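Plm1 (Streptomyces sp. HK803, PDB 4HXY) probably uses NADPH to reduce a keto group of the growing chain, as the ketoreductase domain of the first module in phoslactomycin biosynthesis. Local coordinates at residues F8-R13 against W169-V174; V93-V98 against Q160-D165; T183-G188 against A208-A213. One frame throughout, in Å; residues are numbered along the deposited sequence.

Interaction 1. Residues F8-R13 against W169-V174; sequences FSETWR and WARRLV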
ATOM      1  N   PHE A   8       0.398  -8.302 -12.197  1.00  6.89           N
ATOM      2  CA  PHE A   8       0.139  -6.949 -12.639  1.00  6.79           C
ATOM      3  C   PHE A   8       1.133  -5.984 -12.018  1.00  7.41           C
ATOM      4  O   PHE A   8       1.858  -6.329 -11.077  1.00  6.27           O
ATOM      5  CB  PHE A   8      -1.305  -6.516 -12.286  1.00  6.34           C
ATOM      6  CG  PHE A   8      -2.332  -7.574 -12.546  1.00  6.84           C
ATOM      7  CD1 PHE A   8      -2.677  -8.482 -11.564  1.00  6.01           C
ATOM      8  CD2 PHE A   8      -2.941  -7.660 -13.780  1.00  7.63           C
ATOM      9  CE1 PHE A   8      -3.637  -9.459 -11.802  1.00  8.16           C
ATOM     10  CE2 PHE A   8      -3.895  -8.635 -14.043  1.00  7.00           C
ATOM     11  CZ  PHE A   8      -4.246  -9.541 -13.047  1.00  6.87           C
ATOM     12  N   SER A   9       1.179  -4.782 -12.591  1.00  8.14           N
ATOM     13  CA  SER A   9       2.022  -3.707 -12.092  1.00  8.82           C
ATOM     14  C   SER A   9       1.361  -2.356 -12.341  1.00  8.63           C
ATOM     15  O   SER A   9       0.670  -2.183 -13.322  1.00  7.31           O
ATOM     16  CB  SER A   9       3.366  -3.719 -12.806  1.00  9.90           C
ATOM     17  OG  SER A   9       4.263  -2.806 -12.196  1.00 14.63           O
ATOM     18  N   GLU A  10       1.641  -1.406 -11.466  1.00  9.06           N
ATOM     19  CA  GLU A  10       1.410  -0.004 -11.739  1.00  9.20           C
ATOM     20  C   GLU A  10       2.262   0.450 -12.923  1.00  9.69           C
ATOM     21  O   GLU A  10       3.424   0.037 -13.075  1.00  9.90           O
ATOM     22  CB  GLU A  10       1.783   0.823 -10.503  1.00 10.27           C
ATOM     23  CG  GLU A  10       1.534   2.297 -10.649  1.00 11.43           C
ATOM     24  CD  GLU A  10       2.206   3.120  -9.560  1.00 12.73           C
ATOM     25  OE1 GLU A  10       1.496   3.580  -8.654  1.00 13.20           O
ATOM     26  OE2 GLU A  10       3.444   3.309  -9.616  1.00 13.16           O
ATOM     27  N   THR A  11       1.694   1.293 -13.779  1.00  8.45           N
ATOM     28  CA  THR A  11       2.464   1.998 -14.790  1.00  8.85           C
ATOM     29  C   THR A  11       1.826   3.380 -14.990  1.00  8.97           C
ATOM     30  O   THR A  11       0.807   3.690 -14.374  1.00  9.09           O
ATOM     31  CB  THR A  11       2.554   1.190 -16.113  1.00  8.87           C
ATOM     32  OG1 THR A  11       3.519   1.798 -16.978  1.00 11.29           O
ATOM     33  CG2 THR A  11       1.193   1.145 -16.812  1.00  9.13           C
ATOM     34  N   TRP A  12       2.443   4.224 -15.810  1.00  8.82           N
ATOM     35  CA  TRP A  12       2.009   5.603 -15.986  1.00  9.72           C
ATOM     36  C   TRP A  12       1.982   5.943 -17.462  1.00 10.52           C
ATOM     37  O   TRP A  12       2.880   5.531 -18.220  1.00 12.14           O
ATOM     38  CB  TRP A  12       2.911   6.577 -15.220  1.00  8.58           C
ATOM     39  CG  TRP A  12       2.823   6.372 -13.749  1.00  8.68           C
ATOM     40  CD1 TRP A  12       3.470   5.404 -13.011  1.00  7.80           C
ATOM     41  CD2 TRP A  12       2.023   7.106 -12.817  1.00  7.27           C
ATOM     42  NE1 TRP A  12       3.112   5.495 -11.695  1.00  8.97           N
ATOM     43  CE2 TRP A  12       2.228   6.529 -11.543  1.00  6.71           C
ATOM     44  CE3 TRP A  12       1.158   8.192 -12.930  1.00  7.84           C
ATOM     45  CZ2 TRP A  12       1.603   7.013 -10.396  1.00  8.99           C
ATOM     46  CZ3 TRP A  12       0.550   8.688 -11.780  1.00  8.33           C
ATOM     47  CH2 TRP A  12       0.777   8.087 -10.531  1.00  7.62           C
ATOM     48  N   ARG A  13       0.916   6.628 -17.858  1.00 10.99           N
ATOM     49  CA  ARG A  13       0.694   7.078 -19.233  1.00 12.32           C
ATOM     50  C   ARG A  13       0.896   8.571 -19.283  1.00 12.44           C
ATOM     51  O   ARG A  13       0.232   9.325 -18.554  1.00 11.13           O
ATOM     52  CB  ARG A  13      -0.730   6.736 -19.660  1.00 13.00           C
ATOM     53  CG  ARG A  13      -1.276   7.464 -20.887  1.00 14.76           C
ATOM     54  CD  ARG A  13      -0.551   7.075 -22.154  1.00 17.45           C
ATOM     55  NE  ARG A  13      -1.033   7.839 -23.307  1.00 19.23           N
ATOM     56  CZ  ARG A  13      -0.518   7.738 -24.528  1.00 21.81           C
ATOM     57  NH1 ARG A  13       0.473   6.885 -24.755  1.00 21.88           N
ATOM     58  NH2 ARG A  13      -1.004   8.478 -25.528  1.00 22.39           N
ATOM     59  N   TRP A 169       1.075  12.862 -16.036  1.00  9.70           N
ATOM     60  CA  TRP A 169       1.099  11.412 -16.187  1.00  8.87           C
ATOM     61  C   TRP A 169      -0.080  10.839 -15.415  1.00  8.18           C
ATOM     62  O   TRP A 169      -0.401  11.337 -14.341  1.00  8.73           O
ATOM     63  CB  TRP A 169       2.384  10.821 -15.622  1.00  8.76           C
ATOM     64  CG  TRP A 169       3.624  11.195 -16.377  1.00  9.40           C
ATOM     65  CD1 TRP A 169       4.266  12.390 -16.360  1.00 10.17           C
ATOM     66  CD2 TRP A 169       4.372  10.346 -17.257  1.00 10.82           C
ATOM     67  NE1 TRP A 169       5.363  12.353 -17.191  1.00 12.35           N
ATOM     68  CE2 TRP A 169       5.461  11.102 -17.737  1.00 12.12           C
ATOM     69  CE3 TRP A 169       4.227   9.024 -17.688  1.00 11.67           C
ATOM     70  CZ2 TRP A 169       6.388  10.586 -18.643  1.00 14.04           C
ATOM     71  CZ3 TRP A 169       5.162   8.497 -18.545  1.00 12.98           C
ATOM     72  CH2 TRP A 169       6.226   9.285 -19.033  1.00 15.58           C
ATOM     73  N   ALA A 170      -0.718   9.815 -15.975  1.00  6.89           N
ATOM     74  CA  ALA A 170      -1.892   9.179 -15.360  1.00  6.55           C
ATOM     75  C   ALA A 170      -1.611   7.735 -15.009  1.00  6.42           C
ATOM     76  O   ALA A 170      -1.009   6.991 -15.806  1.00  6.12           O
ATOM     77  CB  ALA A 170      -3.108   9.272 -16.297  1.00  5.69           C
ATOM     78  N   ARG A 171      -2.078   7.341 -13.825  1.00  5.91           N
ATOM     79  CA  ARG A 171      -1.802   5.999 -13.260  1.00  5.13           C
ATOM     80  C   ARG A 171      -2.658   4.927 -13.918  1.00  5.54           C
ATOM     81  O   ARG A 171      -3.851   5.144 -14.172  1.00  5.56           O
ATOM     82  CB  ARG A 171      -2.079   6.008 -11.768  1.00  3.99           C
ATOM     83  CG  ARG A 171      -1.541   4.810 -11.030  1.00  4.22           C
ATOM     84  CD  ARG A 171      -1.590   5.017  -9.541  1.00  5.66           C
ATOM     85  NE  ARG A 171      -1.230   3.799  -8.808  1.00  6.08           N
ATOM     86  CZ  ARG A 171      -2.087   2.906  -8.332  1.00  5.49           C
ATOM     87  NH1 ARG A 171      -3.403   3.049  -8.502  1.00  5.93           N
ATOM     88  NH2 ARG A 171      -1.607   1.839  -7.704  1.00  6.33           N
ATOM     89  N   ARG A 172      -2.028   3.789 -14.190  1.00  5.55           N
ATOM     90  CA  ARG A 172      -2.692   2.638 -14.789  1.00  6.28           C
ATOM     91  C   ARG A 172      -2.254   1.356 -14.114  1.00  6.73           C
ATOM     92  O   ARG A 172      -1.152   1.294 -13.532  1.00  7.76           O
ATOM     93  CB  ARG A 172      -2.312   2.532 -16.249  1.00  6.73           C
ATOM     94  CG  ARG A 172      -2.672   3.747 -17.092  1.00  6.48           C
ATOM     95  CD  ARG A 172      -4.150   3.849 -17.285  1.00  6.37           C
ATOM     96  NE  ARG A 172      -4.489   4.971 -18.168  1.00  7.75           N
ATOM     97  CZ  ARG A 172      -5.021   6.134 -17.793  1.00  8.83           C
ATOM     98  NH1 ARG A 172      -5.292   6.390 -16.519  1.00  8.23           N
ATOM     99  NH2 ARG A 172      -5.311   7.060 -18.717  1.00  9.75           N
ATOM    100  N   LEU A 173      -3.110   0.341 -14.175  1.00  7.32           N
ATOM    101  CA  LEU A 173      -2.784  -1.002 -13.696  1.00  7.32           C
ATOM    102  C   LEU A 173      -2.812  -1.904 -14.903  1.00  8.24           C
ATOM    103  O   LEU A 173      -3.814  -1.922 -15.623  1.00  9.16           O
ATOM    104  CB  LEU A 173      -3.795  -1.465 -12.633  1.00  7.44           C
ATOM    105  CG  LEU A 173      -3.635  -2.760 -11.823  1.00  9.92           C
ATOM    106  CD1 LEU A 173      -4.122  -3.959 -12.629  1.00  8.70           C
ATOM    107  CD2 LEU A 173      -2.174  -2.932 -11.293  1.00  8.85           C
ATOM    108  N   VAL A 174      -1.692  -2.558 -15.184  1.00  7.68           N
ATOM    109  CA  VAL A 174      -1.558  -3.425 -16.365  1.00  8.20           C
ATOM    110  C   VAL A 174      -0.966  -4.788 -16.010  1.00  7.87           C
ATOM    111  O   VAL A 174      -0.341  -4.960 -14.968  1.00  7.91           O
ATOM    112  CB  VAL A 174      -0.684  -2.777 -17.432  1.00  7.95           C
ATOM    113  CG1 VAL A 174      -1.382  -1.521 -17.995  1.00  8.27           C
ATOM    114  CG2 VAL A 174       0.725  -2.476 -16.892  1.00  8.50           C
TER
HETATM  115  O   HOH W   1       0.930   1.518  -6.387  1.00 12.50           O

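Interaction 2. Residues V93-V98 against Q160-D165; sequences VGVGTV and QLAVRD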
ATOM      1  N   VAL A  93       4.505   8.797  -5.261  1.00 10.45           N
ATOM      2  CA  VAL A  93       4.479   7.807  -6.346  1.00 10.56           C
ATOM      3  C   VAL A  93       5.779   7.850  -7.149  1.00 11.26           C
ATOM      4  O   VAL A  93       6.468   8.887  -7.200  1.00 12.04           O
ATOM      5  CB  VAL A  93       3.254   8.028  -7.298  1.00 10.76           C
ATOM      6  CG1 VAL A  93       1.938   7.900  -6.527  1.00 10.72           C
ATOM      7  CG2 VAL A  93       3.299   9.382  -8.002  1.00 10.54           C
ATOM      8  N   GLY A  94       6.088   6.715  -7.767  1.00 12.21           N
ATOM      9  CA  GLY A  94       7.270   6.564  -8.619  1.00 13.96           C
ATOM     10  C   GLY A  94       6.771   6.403 -10.033  1.00 14.36           C
ATOM     11  O   GLY A  94       6.262   5.345 -10.394  1.00 15.00           O
ATOM     12  N   VAL A  95       6.889   7.455 -10.835  1.00 15.99           N
ATOM     13  CA  VAL A  95       6.425   7.397 -12.225  1.00 17.17           C
ATOM     14  C   VAL A  95       7.322   6.537 -13.131  1.00 19.87           C
ATOM     15  O   VAL A  95       6.855   5.983 -14.126  1.00 20.92           O
ATOM     16  CB  VAL A  95       6.255   8.795 -12.817  1.00 17.00           C
ATOM     17  CG1 VAL A  95       5.885   8.699 -14.281  1.00 16.97           C
ATOM     18  CG2 VAL A  95       5.184   9.555 -12.041  1.00 15.13           C
ATOM     19  N   GLY A  96       8.588   6.404 -12.763  1.00 22.85           N
ATOM     20  CA  GLY A  96       9.560   5.621 -13.537  1.00 25.30           C
ATOM     21  C   GLY A  96      10.308   6.474 -14.547  1.00 27.63           C
ATOM     22  O   GLY A  96      10.789   5.959 -15.561  1.00 28.80           O
ATOM     23  N   THR A  97      10.387   7.776 -14.274  1.00 29.70           N
ATOM     24  CA  THR A  97      11.167   8.714 -15.089  1.00 31.41           C
ATOM     25  C   THR A  97      12.510   9.025 -14.409  1.00 32.49           C
ATOM     26  O   THR A  97      12.774   8.569 -13.291  1.00 32.69           O
ATOM     27  CB  THR A  97      10.387  10.020 -15.333  1.00 31.59           C
ATOM     28  OG1 THR A  97      11.184  10.913 -16.115  1.00 33.74           O
ATOM     29  CG2 THR A  97      10.013  10.701 -14.025  1.00 31.63           C
ATOM     30  N   VAL A  98      13.352   9.797 -15.095  1.00 33.90           N
ATOM     31  CA  VAL A  98      14.680  10.182 -14.587  1.00 34.81           C
ATOM     32  C   VAL A  98      14.596  11.166 -13.412  1.00 35.01           C
ATOM     33  O   VAL A  98      15.443  11.138 -12.513  1.00 35.62           O
ATOM     34  CB  VAL A  98      15.567  10.770 -15.735  1.00 34.97           C
ATOM     35  CG1 VAL A  98      16.762  11.560 -15.187  1.00 36.22           C
ATOM     36  CG2 VAL A  98      16.044   9.651 -16.669  1.00 36.10           C
ATOM     37  N   GLN A 160      -5.930  10.083 -10.875  1.00  6.02           N
ATOM     38  CA  GLN A 160      -4.665   9.644 -10.271  1.00  6.43           C
ATOM     39  C   GLN A 160      -3.536  10.133 -11.167  1.00  6.62           C
ATOM     40  O   GLN A 160      -3.145   9.469 -12.135  1.00  6.87           O
ATOM     41  CB  GLN A 160      -4.634   8.132 -10.062  1.00  6.37           C
ATOM     42  CG  GLN A 160      -5.694   7.687  -9.039  1.00  6.51           C
ATOM     43  CD  GLN A 160      -5.689   6.209  -8.737  1.00  8.09           C
ATOM     44  OE1 GLN A 160      -4.638   5.620  -8.511  1.00  9.90           O
ATOM     45  NE2 GLN A 160      -6.877   5.617  -8.641  1.00  5.70           N
ATOM     46  N   LEU A 161      -3.013  11.296 -10.818  1.00  6.00           N
ATOM     47  CA  LEU A 161      -2.119  12.044 -11.697  1.00  6.27           C
ATOM     48  C   LEU A 161      -0.803  12.376 -11.023  1.00  6.16           C
ATOM     49  O   LEU A 161      -0.716  12.519  -9.789  1.00  5.46           O
ATOM     50  CB  LEU A 161      -2.803  13.348 -12.132  1.00  6.49           C
ATOM     51  CG  LEU A 161      -4.067  13.183 -12.981  1.00  8.50           C
ATOM     52  CD1 LEU A 161      -4.831  14.472 -13.017  1.00 10.88           C
ATOM     53  CD2 LEU A 161      -3.698  12.693 -14.400  1.00  9.85           C
ATOM     54  N   ALA A 162       0.222  12.571 -11.849  1.00  7.40           N
ATOM     55  CA  ALA A 162       1.504  13.038 -11.386  1.00  7.10           C
ATOM     56  C   ALA A 162       2.044  14.062 -12.366  1.00  8.41           C
ATOM     57  O   ALA A 162       1.883  13.928 -13.581  1.00  8.58           O
ATOM     58  CB  ALA A 162       2.485  11.864 -11.225  1.00  6.88           C
ATOM     59  N   VAL A 163       2.683  15.088 -11.824  1.00  8.82           N
ATOM     60  CA  VAL A 163       3.389  16.092 -12.632  1.00 11.13           C
ATOM     61  C   VAL A 163       4.890  15.837 -12.555  1.00 11.79           C
ATOM     62  O   VAL A 163       5.463  15.708 -11.472  1.00 11.72           O
ATOM     63  CB  VAL A 163       3.053  17.544 -12.200  1.00 10.81           C
ATOM     64  CG1 VAL A 163       3.815  18.523 -13.092  1.00 12.42           C
ATOM     65  CG2 VAL A 163       1.560  17.794 -12.295  1.00 11.94           C
ATOM     66  N   ARG A 164       5.514  15.687 -13.725  1.00 13.07           N
ATOM     67  CA  ARG A 164       6.961  15.472 -13.826  1.00 14.41           C
ATOM     68  C   ARG A 164       7.466  16.299 -14.994  1.00 15.67           C
ATOM     69  O   ARG A 164       6.944  16.182 -16.105  1.00 14.80           O
ATOM     70  CB  ARG A 164       7.302  13.998 -14.053  1.00 14.21           C
ATOM     71  CG  ARG A 164       6.878  13.042 -12.902  1.00 13.43           C
ATOM     72  CD  ARG A 164       7.694  13.259 -11.640  1.00 13.86           C
ATOM     73  NE  ARG A 164       7.397  12.277 -10.591  1.00 14.71           N
ATOM     74  CZ  ARG A 164       6.486  12.435  -9.633  1.00 13.48           C
ATOM     75  NH1 ARG A 164       5.731  13.531  -9.563  1.00 11.92           N
ATOM     76  NH2 ARG A 164       6.331  11.481  -8.741  1.00 15.61           N
ATOM     77  N   ASP A 165       8.428  17.175 -14.712  1.00 17.99           N
ATOM     78  CA  ASP A 165       8.989  18.108 -15.713  1.00 20.09           C
ATOM     79  C   ASP A 165       7.889  18.849 -16.480  1.00 19.72           C
ATOM     80  O   ASP A 165       7.933  18.993 -17.709  1.00 20.16           O
ATOM     81  CB  ASP A 165       9.947  17.381 -16.669  1.00 20.98           C
ATOM     82  CG  ASP A 165      10.964  18.338 -17.337  1.00 24.70           C
ATOM     83  OD1 ASP A 165      11.087  19.516 -16.911  1.00 28.22           O
ATOM     84  OD2 ASP A 165      11.652  17.892 -18.286  1.00 30.04           O
TER

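Interaction 3. Residues T183-G188 against A208-A213; sequences TWTPKG and AEQGSA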
ATOM      1  N   THR A 183      14.882 -21.536  -7.257  1.00 12.98           N
ATOM      2  CA  THR A 183      14.223 -21.842  -5.993  1.00 12.02           C
ATOM      3  C   THR A 183      14.649 -20.866  -4.898  1.00 10.69           C
ATOM      4  O   THR A 183      15.819 -20.570  -4.783  1.00 10.41           O
ATOM      5  CB  THR A 183      14.646 -23.266  -5.565  1.00 12.31           C
ATOM      6  OG1 THR A 183      14.205 -24.194  -6.569  1.00 15.19           O
ATOM      7  CG2 THR A 183      14.043 -23.649  -4.223  1.00 12.90           C
ATOM      8  N   TRP A 184      13.706 -20.387  -4.086  1.00  9.68           N
ATOM      9  CA  TRP A 184      14.029 -19.543  -2.942  1.00  9.20           C
ATOM     10  C   TRP A 184      14.622 -20.404  -1.826  1.00  9.21           C
ATOM     11  O   TRP A 184      13.971 -21.334  -1.366  1.00  9.35           O
ATOM     12  CB  TRP A 184      12.770 -18.812  -2.442  1.00  9.58           C
ATOM     13  CG  TRP A 184      13.051 -17.812  -1.367  1.00 10.59           C
ATOM     14  CD1 TRP A 184      14.110 -16.946  -1.293  1.00 12.56           C
ATOM     15  CD2 TRP A 184      12.260 -17.581  -0.207  1.00 13.02           C
ATOM     16  NE1 TRP A 184      14.008 -16.176  -0.143  1.00 13.71           N
ATOM     17  CE2 TRP A 184      12.875 -16.547   0.524  1.00 12.89           C
ATOM     18  CE3 TRP A 184      11.077 -18.143   0.278  1.00 14.42           C
ATOM     19  CZ2 TRP A 184      12.350 -16.075   1.731  1.00 15.63           C
ATOM     20  CZ3 TRP A 184      10.564 -17.672   1.489  1.00 15.81           C
ATOM     21  CH2 TRP A 184      11.203 -16.659   2.184  1.00 14.87           C
ATOM     22  N   THR A 185      15.845 -20.084  -1.410  1.00  8.80           N
ATOM     23  CA  THR A 185      16.574 -20.886  -0.410  1.00  8.73           C
ATOM     24  C   THR A 185      17.135 -19.970   0.667  1.00  8.72           C
ATOM     25  O   THR A 185      18.346 -19.779   0.776  1.00  9.36           O
ATOM     26  CB  THR A 185      17.692 -21.721  -1.058  1.00  8.88           C
ATOM     27  OG1 THR A 185      18.597 -20.862  -1.759  1.00  9.38           O
ATOM     28  CG2 THR A 185      17.127 -22.776  -2.003  1.00 10.24           C
ATOM     29  N   PRO A 186      16.243 -19.391   1.491  1.00  8.12           N
ATOM     30  CA  PRO A 186      16.705 -18.488   2.533  1.00  8.49           C
ATOM     31  C   PRO A 186      17.587 -19.188   3.557  1.00  9.29           C
ATOM     32  O   PRO A 186      17.317 -20.337   3.927  1.00  9.77           O
ATOM     33  CB  PRO A 186      15.406 -18.044   3.210  1.00  8.73           C
ATOM     34  CG  PRO A 186      14.440 -19.097   2.919  1.00  7.86           C
ATOM     35  CD  PRO A 186      14.790 -19.617   1.570  1.00  9.44           C
ATOM     36  N   LYS A 187      18.606 -18.483   4.007  1.00 10.10           N
ATOM     37  CA  LYS A 187      19.651 -19.049   4.877  1.00 11.61           C
ATOM     38  C   LYS A 187      19.683 -18.373   6.234  1.00 11.44           C
ATOM     39  O   LYS A 187      19.168 -17.250   6.414  1.00 12.20           O
ATOM     40  CB  LYS A 187      21.013 -18.894   4.185  1.00 12.70           C
ATOM     41  CG  LYS A 187      21.092 -19.720   2.899  1.00 16.06           C
ATOM     42  CD  LYS A 187      22.255 -19.342   2.036  1.00 19.47           C
ATOM     43  CE  LYS A 187      22.111 -19.965   0.667  1.00 22.94           C
ATOM     44  NZ  LYS A 187      20.984 -19.405  -0.138  1.00 24.66           N
ATOM     45  N   GLY A 188      20.300 -19.049   7.203  1.00 10.76           N
ATOM     46  CA  GLY A 188      20.479 -18.459   8.518  1.00  9.95           C
ATOM     47  C   GLY A 188      19.167 -18.365   9.261  1.00  9.46           C
ATOM     48  O   GLY A 188      18.368 -19.306   9.229  1.00  9.37           O
ATOM     49  N   ALA A 208      10.552 -24.116   5.834  1.00 11.42           N
ATOM     50  CA  ALA A 208      10.985 -25.325   6.539  1.00 12.29           C
ATOM     51  C   ALA A 208      11.208 -26.480   5.568  1.00 12.90           C
ATOM     52  O   ALA A 208      12.234 -27.180   5.624  1.00 13.83           O
ATOM     53  CB  ALA A 208       9.968 -25.696   7.594  1.00 11.42           C
ATOM     54  N   GLU A 209      10.254 -26.663   4.665  1.00 13.45           N
ATOM     55  CA  GLU A 209      10.326 -27.693   3.613  1.00 14.41           C
ATOM     56  C   GLU A 209      11.570 -27.590   2.719  1.00 14.45           C
ATOM     57  O   GLU A 209      12.089 -28.604   2.221  1.00 15.09           O
ATOM     58  CB  GLU A 209       9.064 -27.615   2.739  1.00 15.37           C
ATOM     59  CG  GLU A 209       7.845 -28.243   3.387  1.00 19.21           C
ATOM     60  CD  GLU A 209       6.531 -27.789   2.757  1.00 24.56           C
ATOM     61  OE1 GLU A 209       6.535 -27.351   1.582  1.00 27.84           O
ATOM     62  OE2 GLU A 209       5.494 -27.857   3.457  1.00 27.31           O
ATOM     63  N   GLN A 210      12.051 -26.375   2.496  1.00 13.78           N
ATOM     64  CA  GLN A 210      13.191 -26.158   1.627  1.00 13.28           C
ATOM     65  C   GLN A 210      14.485 -26.693   2.222  1.00 13.24           C
ATOM     66  O   GLN A 210      15.405 -27.099   1.512  1.00 13.10           O
ATOM     67  CB  GLN A 210      13.345 -24.663   1.339  1.00 13.49           C
ATOM     68  CG  GLN A 210      14.334 -24.361   0.267  1.00 14.68           C
ATOM     69  CD  GLN A 210      14.111 -25.209  -0.975  1.00 16.90           C
ATOM     70  OE1 GLN A 210      12.984 -25.285  -1.488  1.00 20.11           O
ATOM     71  NE2 GLN A 210      15.174 -25.846  -1.469  1.00 18.60           N
ATOM     72  N   GLY A 211      14.575 -26.649   3.537  1.00 13.25           N
ATOM     73  CA  GLY A 211      15.737 -27.210   4.217  1.00 13.26           C
ATOM     74  C   GLY A 211      16.985 -26.372   4.036  1.00 13.38           C
ATOM     75  O   GLY A 211      18.105 -26.901   4.085  1.00 16.10           O
ATOM     76  N   SER A 212      16.800 -25.069   3.813  1.00 11.06           N
ATOM     77  CA  SER A 212      17.910 -24.145   3.590  1.00  9.93           C
ATOM     78  C   SER A 212      18.305 -23.303   4.799  1.00  9.10           C
ATOM     79  O   SER A 212      19.426 -22.812   4.869  1.00  9.11           O
ATOM     80  CB  SER A 212      17.555 -23.202   2.427  1.00  9.55           C
ATOM     81  OG  SER A 212      16.330 -22.525   2.679  1.00  9.47           O
ATOM     82  N   ALA A 213      17.367 -23.063   5.704  1.00  8.93           N
ATOM     83  CA  ALA A 213      17.595 -22.174   6.837  1.00  8.39           C
ATOM     84  C   ALA A 213      18.136 -22.903   8.059  1.00  8.45           C
ATOM     85  O   ALA A 213      17.924 -24.109   8.220  1.00  8.49           O
ATOM     86  CB  ALA A 213      16.302 -21.424   7.214  1.00  8.85           C
TER
HETATM   87  O   HOH W   2      11.514 -22.976  -1.358  1.00 43.78           O
HETATM   88  O   HOH W   3      21.238 -21.611   6.704  1.00 12.56           O

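Interaction 1. Residues F8-R13 against W169-V174
E10 and R171 form a salt bridge between two antiparallel strands. R171 NE points at E10 OE1 at 2.7 Å and lies on the anti lone pair of that oxygen, while the oxygen sits in the guanidinium plane. The two flat groups are 87° apart. A water links E10 OE1 to R171 NH2. The other carboxylate oxygen takes the indole N-H: W12 NE1 lies 3.0 Å from E10 OE2 and reaches it from above the carboxylate plane. R171 NH1 turns to Q160 and the carbonyl of I326.

On the face of E10, W12 and R171, the extended R171 chain runs over the indole. Its CB makes a CH-pi contact 3.8 Å from the centre of the six-membered W12 ring. L173 CD2 packs on F8 CB. On the other face, T11 CG2 meets V174 CG2 at 3.7 Å.

Backbone hydrogen bonds join S9 to V174, T11 to R172 and R13 to A170, two per pair. Strand 6-14 also pairs with 408-412, and strand 167-175 with 160-164, so the contact links the N-terminal and NADPH-binding parts.

With W12 holding one carboxylate oxygen and R171 the other, the E10 carboxylate is probably fixed in rotation and its charge stabilised.

Interaction 2. Residues V93-V98 against Q160-D165
The guanidinium of R164 has V95 CG2 over one face, 3.5 Å above the plane and over the outer part of the group. The carbonyl oxygen of V93 lies at its edge, in plane, with V93 O 3.0 Å from R164 NH2. The valine and the arginine approach each other from their own segments. V95 CG2 stands 3.8 Å from R164 NE.

The arginine reaches this place by folding back. Its CG is anti to the carbonyl carbon (chi1 -63°), and the chain bends at chi2 (-69°). The bend brings R164 NH1 to its neighbour's carbonyl, 2.9 Å from V163 O. That oxygen lies in the guanidinium plane, but the donor sits above the carbonyl plane. Two acids complete the setting of the charge: D130 pairs with NH2 and D100 with NE. The same D100 carboxylate accepts the backbone amides of V95, G96 and T97, so one acid ties the turn of the loop to the arginine.

The loop lies between strand 85-90 and helix 105-120. It covers strand 160-164, which pairs in parallel with strand 125-131 and antiparallel with strand 167-175. The contact thus packs a connection of the N-terminal, Rossmann-like part of the ketoreductase onto its sheet.

The rest is apolar. A162 CB meets V95 CG2 at 3.6 Å and V93 CG2 at 4.1 Å. W12 of strand 6-14 touches all three of these side chains. T97 CG2 packs beside the aliphatic part of the arginine, 4.1 Å from R164 CG.

Interaction 3. Residues T183-G188 against A208-A213
Q210 overlaps the methyl groups of two threonines with the end of its side chain. T183 CG2 lies against the amide oxygen, 3.4 Å from Q210 OE1. T185 CG2 lies by the amide nitrogen, 3.7 Å from Q210 NE2. The Q210 chain leaves with CG anti to the backbone N and bends at chi2 (49°), which brings the amide against the two threonine methyls, with CG near W184 O. A water donates to both W184 O and Q210 OE1, and so joins the two segments beside this packing.

S212 makes the direct polar link. Its hydroxyl donates to the carbonyl of P186, with S212 OG 2.7 Å from P186 O. The donor is tilted 26° from the carbonyl plane. OG sits between the backbone N and the carbonyl carbon (chi1 56°), which turns it to the loop. A second water accepts from G188 N and donates to S212 O.

K187 bends back within its own segment. It donates to the carbonyl of T185, two residues back, with K187 NZ 2.8 Å from T185 O. P186 CD lies over the centre of one face of the W184 ring. The buried W184 also packs on helix 388-400 and on V207 of helix 198-210.

The contact joins the loop leading into strand 189-193, the first strand of the NADPH-binding Rossmann fold, to the end of helix 198-210. G211 leaves that helix with positive phi. The polar part of the join rests on one direct hydroxyl bond and two water bridges, so hydration is probably part of it; methyl packing supplies much of the rest.

Strand 6-14 comes first and pairs with strand 167-175. This pairing, interaction 1, closes a loop of 155 residues. Interaction 2 is nested inside it: the loop 93-98 meets strand 160-164, which is followed directly by strand 167-175. These two contacts touch, with centres 11 Å apart, and the backbones of W169 and A162 are hydrogen-bonded. Together they tie the chain's first strand to the N-terminal sheet and its covering loop. Strand 6-14 also pairs with strand 408-412, and so connects to the NADPH-binding half. Interaction 3 follows in series and closes a short loop of 19 residues at the start of that half. Its centre is 34 Å from that of interaction 1.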